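Local coordinates for 4-hydroxy-3-methylbut-2-enyl diphosphate reductase (Aquifex aeolicus, PDB 3DNF), which reduces (E)-4-hydroxy-3-methylbut-2-enyl diphosphate at an iron-sulfur cluster to isopentenyl and dimethylallyl diphosphate, the last step of the non-mevalonate isoprenoid pathway, at residues K17-L22 and I92-P97; V34-P39 and T68-S73. All blocks are in the same frame, centred on the assembly; numbering follows the deposited sequence.

Contact 1: K17-L22 and I92-P97; sequences KRAVKL and IDATCP. With F3S (Fe3-s4 cluster), chain E.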
loop_
_atom_site.group_PDB
_atom_site.type_symbol
_atom_site.label_atom_id
_atom_site.label_comp_id
_atom_site.label_asym_id
_atom_site.label_seq_id
_atom_site.Cartn_x
_atom_site.Cartn_y
_atom_site.Cartn_z
ATOM N N LYS B 17 -21.307 -22.360 -4.384
ATOM C CA LYS B 17 -21.562 -23.676 -4.946
ATOM C C LYS B 17 -21.360 -24.728 -3.854
ATOM O O LYS B 17 -22.197 -25.590 -3.670
ATOM C CB LYS B 17 -20.578 -23.961 -6.093
ATOM C CG LYS B 17 -20.991 -23.493 -7.445
ATOM C CD LYS B 17 -20.071 -24.123 -8.482
ATOM C CE LYS B 17 -20.799 -24.382 -9.797
ATOM N NZ LYS B 17 -20.297 -23.509 -10.887
ATOM N N ARG B 18 -20.252 -24.623 -3.138
ATOM C CA ARG B 18 -19.894 -25.548 -2.053
ATOM C C ARG B 18 -20.936 -25.487 -0.920
ATOM O O ARG B 18 -21.386 -26.543 -0.437
ATOM C CB ARG B 18 -18.503 -25.191 -1.520
ATOM C CG ARG B 18 -18.104 -25.904 -0.258
ATOM C CD ARG B 18 -16.657 -25.582 0.086
ATOM N NE ARG B 18 -16.241 -26.301 1.293
ATOM C CZ ARG B 18 -16.434 -25.875 2.540
ATOM N NH1 ARG B 18 -17.069 -24.733 2.776
ATOM N NH2 ARG B 18 -15.977 -26.618 3.549
ATOM N N ALA B 19 -21.330 -24.272 -0.513
ATOM C CA ALA B 19 -22.371 -24.107 0.540
ATOM C C ALA B 19 -23.694 -24.784 0.145
ATOM O O ALA B 19 -24.317 -25.484 0.971
ATOM C CB ALA B 19 -22.582 -22.651 0.891
ATOM N N VAL B 20 -24.106 -24.578 -1.114
ATOM C CA VAL B 20 -25.371 -25.165 -1.639
ATOM C C VAL B 20 -25.319 -26.687 -1.567
ATOM O O VAL B 20 -26.289 -27.318 -1.115
ATOM C CB VAL B 20 -25.735 -24.619 -3.041
ATOM C CG1 VAL B 20 -26.859 -25.401 -3.702
ATOM C CG2 VAL B 20 -26.146 -23.187 -2.913
ATOM N N LYS B 21 -24.184 -27.227 -1.993
ATOM C CA LYS B 21 -23.979 -28.668 -2.031
ATOM C C LYS B 21 -23.931 -29.241 -0.616
ATOM O O LYS B 21 -24.530 -30.277 -0.357
ATOM C CB LYS B 21 -22.734 -29.045 -2.845
ATOM C CG LYS B 21 -22.728 -30.521 -3.224
ATOM C CD LYS B 21 -22.150 -30.770 -4.607
ATOM C CE LYS B 21 -22.528 -32.173 -5.113
ATOM N NZ LYS B 21 -24.003 -32.354 -5.282
ATOM N N LEU B 22 -23.284 -28.543 0.322
ATOM C CA LEU B 22 -23.266 -28.993 1.713
ATOM C C LEU B 22 -24.674 -28.986 2.294
ATOM O O LEU B 22 -25.045 -29.843 3.083
ATOM C CB LEU B 22 -22.367 -28.074 2.576
ATOM C CG LEU B 22 -20.857 -28.244 2.346
ATOM C CD1 LEU B 22 -20.086 -27.232 3.148
ATOM C CD2 LEU B 22 -20.351 -29.666 2.695
ATOM N N ILE B 92 -23.579 -27.364 10.619
ATOM C CA ILE B 92 -22.783 -27.561 9.411
ATOM C C ILE B 92 -22.113 -26.249 9.009
ATOM O O ILE B 92 -22.784 -25.269 8.683
ATOM C CB ILE B 92 -23.643 -28.045 8.234
ATOM C CG1 ILE B 92 -24.633 -29.165 8.661
ATOM C CG2 ILE B 92 -22.770 -28.407 7.000
ATOM C CD1 ILE B 92 -24.250 -30.568 8.372
ATOM N N ASP B 93 -20.790 -26.263 8.987
ATOM C CA ASP B 93 -20.069 -25.031 8.700
ATOM C C ASP B 93 -19.796 -24.954 7.212
ATOM O O ASP B 93 -18.853 -25.583 6.745
ATOM C CB ASP B 93 -18.753 -24.934 9.458
ATOM C CG ASP B 93 -18.077 -23.574 9.272
ATOM O OD1 ASP B 93 -18.709 -22.687 8.653
ATOM O OD2 ASP B 93 -16.987 -23.371 9.841
ATOM N N ALA B 94 -20.549 -24.102 6.505
ATOM C CA ALA B 94 -20.346 -23.916 5.080
ATOM C C ALA B 94 -19.680 -22.556 4.773
ATOM O O ALA B 94 -19.739 -22.076 3.654
ATOM C CB ALA B 94 -21.656 -24.067 4.300
ATOM N N THR B 95 -19.055 -21.939 5.776
ATOM C CA THR B 95 -18.195 -20.786 5.520
ATOM C C THR B 95 -17.213 -21.065 4.375
ATOM O O THR B 95 -16.550 -22.091 4.354
ATOM C CB THR B 95 -17.365 -20.439 6.786
ATOM O OG1 THR B 95 -18.260 -20.278 7.873
ATOM C CG2 THR B 95 -16.590 -19.114 6.571
ATOM N N CYS B 96 -17.124 -20.145 3.414
ATOM C CA CYS B 96 -16.162 -20.317 2.302
ATOM C C CYS B 96 -14.728 -20.481 2.850
ATOM O O CYS B 96 -14.349 -19.725 3.770
ATOM C CB CYS B 96 -16.236 -19.117 1.335
ATOM S SG CYS B 96 -15.177 -19.307 -0.126
ATOM N N PRO B 97 -13.945 -21.459 2.325
ATOM C CA PRO B 97 -12.520 -21.633 2.682
ATOM C C PRO B 97 -11.758 -20.305 2.562
ATOM O O PRO B 97 -10.876 -20.033 3.374
ATOM C CB PRO B 97 -12.034 -22.666 1.662
ATOM C CG PRO B 97 -13.280 -23.503 1.438
ATOM C CD PRO B 97 -14.347 -22.472 1.314
HETATM FE FE1 F3S E . -14.927 -15.930 -3.331
HETATM FE FE3 F3S E . -15.747 -17.660 -1.412
HETATM FE FE4 F3S E . -17.183 -16.808 -3.226
HETATM S S1 F3S E . -14.610 -15.713 -1.107
HETATM S S2 F3S E . -16.764 -14.949 -4.268
HETATM S S3 F3S E . -15.505 -18.119 -3.632
HETATM S S4 F3S E . -18.036 -17.462 -1.331
HETATM O O HOH W 1 -18.365 -22.831 1.298
#
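R18 reaches from helix 14-26 over the start of helix 97-111 and lays its guanidinium between two apolar groups. P97 CG sits over one face, 3.9 Å above the plane and offset toward the rim; L22 CD1, one helix turn further along R18's own helix, lies over the centre of the opposite face. The side chain arrives there extended as far as NE, with CG anti to the backbone N (chi1 170°), its CD passing close to the P97 ring. R18 NH1 ends 3.1 Å from T95 O. In the plane of the guanidinium, at its edge, a water accepts from R18 NH1 at 2.7 Å and donates to A94 O, tying the arginine to the loop's backbone.

Beside this, A94 points its methyl at the helix. A94 CB lies 3.8 Å from A19 CB and touches L22 CD1 as well, and with a methyl on each side, helix and loop come close, 5.0 Å between the CA atoms of A19 and A94. L22 CB also borders I92 CG2, more loosely.

Segment 92-97 carries the end of parallel strand 90-93 through a turn into helix 97-111, the place where open alpha/beta domains usually build their active sites. Its shape is pinned by an Asx turn, in which D93 OD1 accepts from T95 N, coming in from above the carboxylate plane. T95 OG1 donates to the same D93 OD1 at 2.6 Å, on its syn lone pair. C96 follows at the N-cap of helix 97-111. Its side chain turns away from helix 14-26, SG anti to the backbone N (chi1 -176°), and C96 SG binds the iron FE3 of the three-iron cluster at 2.2 Å.

Contact 2: V34-P39 and T68-S73; sequences VYTLGP and TVIIRS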
loop_
_atom_site.group_PDB
_atom_site.type_symbol
_atom_site.label_atom_id
_atom_site.label_comp_id
_atom_site.label_asym_id
_atom_site.label_seq_id
_atom_site.Cartn_x
_atom_site.Cartn_y
_atom_site.Cartn_z
ATOM N N VAL B 34 -33.892 -29.273 8.614
ATOM C CA VAL B 34 -32.684 -28.585 8.071
ATOM C C VAL B 34 -32.928 -27.111 7.733
ATOM O O VAL B 34 -33.790 -26.764 6.897
ATOM C CB VAL B 34 -32.099 -29.327 6.815
ATOM C CG1 VAL B 34 -30.847 -28.565 6.294
ATOM C CG2 VAL B 34 -31.775 -30.821 7.158
ATOM N N TYR B 35 -32.092 -26.257 8.342
ATOM C CA TYR B 35 -32.179 -24.805 8.109
ATOM C C TYR B 35 -30.823 -24.313 7.644
ATOM O O TYR B 35 -29.781 -24.813 8.065
ATOM C CB TYR B 35 -32.453 -24.067 9.400
ATOM C CG TYR B 35 -33.799 -24.302 10.008
ATOM C CD1 TYR B 35 -34.847 -23.462 9.733
ATOM C CD2 TYR B 35 -33.988 -25.353 10.914
ATOM C CE1 TYR B 35 -36.105 -23.647 10.333
ATOM C CE2 TYR B 35 -35.211 -25.554 11.495
ATOM C CZ TYR B 35 -36.268 -24.713 11.218
ATOM O OH TYR B 35 -37.499 -24.873 11.806
ATOM N N THR B 36 -30.878 -23.279 6.795
ATOM C CA THR B 36 -29.731 -22.423 6.563
ATOM C C THR B 36 -29.955 -21.259 7.499
ATOM O O THR B 36 -31.097 -20.910 7.869
ATOM C CB THR B 36 -29.612 -21.955 5.045
ATOM O OG1 THR B 36 -30.789 -21.248 4.631
ATOM C CG2 THR B 36 -29.335 -23.160 4.106
ATOM N N LEU B 37 -28.857 -20.713 7.980
ATOM C CA LEU B 37 -28.958 -19.567 8.874
ATOM C C LEU B 37 -29.148 -18.303 8.042
ATOM O O LEU B 37 -28.161 -17.680 7.606
ATOM C CB LEU B 37 -27.695 -19.467 9.718
ATOM C CG LEU B 37 -27.510 -20.443 10.862
ATOM C CD1 LEU B 37 -26.119 -20.193 11.492
ATOM C CD2 LEU B 37 -28.629 -20.231 11.894
ATOM N N GLY B 38 -30.404 -17.957 7.823
ATOM C CA GLY B 38 -30.834 -16.936 6.859
ATOM C C GLY B 38 -30.873 -17.582 5.470
ATOM O O GLY B 38 -30.398 -18.713 5.300
ATOM N N PRO B 39 -31.395 -16.866 4.470
ATOM C CA PRO B 39 -31.439 -17.413 3.098
ATOM C C PRO B 39 -30.023 -17.623 2.569
ATOM O O PRO B 39 -29.137 -16.784 2.767
ATOM C CB PRO B 39 -32.160 -16.324 2.315
ATOM C CG PRO B 39 -31.843 -15.086 3.058
ATOM C CD PRO B 39 -31.919 -15.489 4.500
ATOM N N THR B 68 -30.792 -29.186 12.230
ATOM C CA THR B 68 -29.497 -28.912 11.576
ATOM C C THR B 68 -29.511 -27.440 11.180
ATOM O O THR B 68 -30.522 -26.933 10.692
ATOM C CB THR B 68 -29.313 -29.767 10.304
ATOM O OG1 THR B 68 -29.158 -31.132 10.685
ATOM C CG2 THR B 68 -28.041 -29.318 9.493
ATOM N N VAL B 69 -28.424 -26.725 11.483
ATOM C CA VAL B 69 -28.300 -25.364 10.946
ATOM C C VAL B 69 -27.010 -25.251 10.144
ATOM O O VAL B 69 -25.957 -25.770 10.521
ATOM C CB VAL B 69 -28.351 -24.252 12.039
ATOM C CG1 VAL B 69 -29.764 -24.135 12.646
ATOM C CG2 VAL B 69 -27.317 -24.563 13.072
ATOM N N ILE B 70 -27.142 -24.614 8.975
ATOM C CA ILE B 70 -26.023 -24.417 8.031
ATOM C C ILE B 70 -25.521 -22.978 8.043
ATOM O O ILE B 70 -26.268 -22.009 7.724
ATOM C CB ILE B 70 -26.392 -24.882 6.605
ATOM C CG1 ILE B 70 -26.835 -26.371 6.642
ATOM C CG2 ILE B 70 -25.199 -24.684 5.629
ATOM C CD1 ILE B 70 -27.892 -26.693 5.618
ATOM N N ILE B 71 -24.266 -22.828 8.445
ATOM C CA ILE B 71 -23.622 -21.473 8.461
ATOM C C ILE B 71 -23.371 -21.075 6.997
ATOM O O ILE B 71 -22.817 -21.873 6.255
ATOM C CB ILE B 71 -22.308 -21.506 9.232
ATOM C CG1 ILE B 71 -22.582 -21.911 10.708
ATOM C CG2 ILE B 71 -21.537 -20.115 9.103
ATOM C CD1 ILE B 71 -21.337 -21.999 11.584
ATOM N N ARG B 72 -23.749 -19.844 6.614
ATOM C CA ARG B 72 -23.610 -19.438 5.231
ATOM C C ARG B 72 -22.152 -19.173 4.873
ATOM O O ARG B 72 -21.277 -19.101 5.761
ATOM C CB ARG B 72 -24.477 -18.211 4.919
ATOM C CG ARG B 72 -25.996 -18.430 5.177
ATOM C CD ARG B 72 -26.797 -17.272 4.662
ATOM N NE ARG B 72 -26.511 -16.007 5.350
ATOM C CZ ARG B 72 -27.330 -14.959 5.348
ATOM N NH1 ARG B 72 -28.507 -15.028 4.756
ATOM N NH2 ARG B 72 -26.989 -13.844 5.989
ATOM N N SER B 73 -21.911 -19.048 3.568
ATOM C CA SER B 73 -20.566 -18.902 3.018
ATOM C C SER B 73 -19.791 -17.717 3.626
ATOM O O SER B 73 -18.561 -17.738 3.617
ATOM C CB SER B 73 -20.608 -18.789 1.500
ATOM O OG SER B 73 -21.277 -17.574 1.148
HETATM O O HOH W 2 -24.973 -17.790 8.310
#
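Y35 and I70 are laced together by the backbone ladder of two parallel strands, 34-36 and 68-71, whose axes come within 4.5 Å, their directions 23° apart. Y35 N donates to T68 O, I70 N to Y35 O, and L37 N to I70 O. V69 CA adds a CH...O contact to Y35 O.

Apolar contacts fall on both faces. With V34, T36 and T68 on its side, I70 brings its CD1 obliquely to V34 CG1 (3.6 Å) and also toward T36 CG2. On the Y35 and V69 face, L37 reaches across to the neighbouring strand and spreads its two methyls, CD2 against V69 CB and CD1 alongside I71 CG1.

Polar side chains hold the loops beyond the strands. T36 OG1 bonds to G38 O at 2.7 Å, clipping the turn; a valine here would probably leave that carbonyl without its hydroxyl mate and let the turn shift. R72, bent at chi3 (-64°), folds its guanidinium over L37 O, and R72 NH1 donates to P39 O at 2.7 Å, the oxygen lying 17° out of the guanidinium plane. R72 NH2 bonds to H74, a residue predicted to bind the substrate, so the arginine probably steadies it. A water bridges L37 O and R72 N.

Strands 55-57 and 90-93 flank the pair in the sheet, and helix 14-26 covers the V34 and I70 face.

In the fold
From the N terminus the chain runs through helix 14-26, which supplies the first half of contact 1, and then directly into strand 34-36, the first half of contact 2. Contact 2 closes the shorter loop when strand 68-71 returns beside 34-36, after helix 44-53 and strand 55-57. Contact 1 closes only at 92-97, so contact 2 nests inside it. The two meet in one sheet, where strands 68-71 and 90-93 are neighbours: I92 N probably bonds to V69 O, and C96 N to S73 O. Together they tie helix 14-26, three parallel strands and the cluster-bearing loop into one lobe.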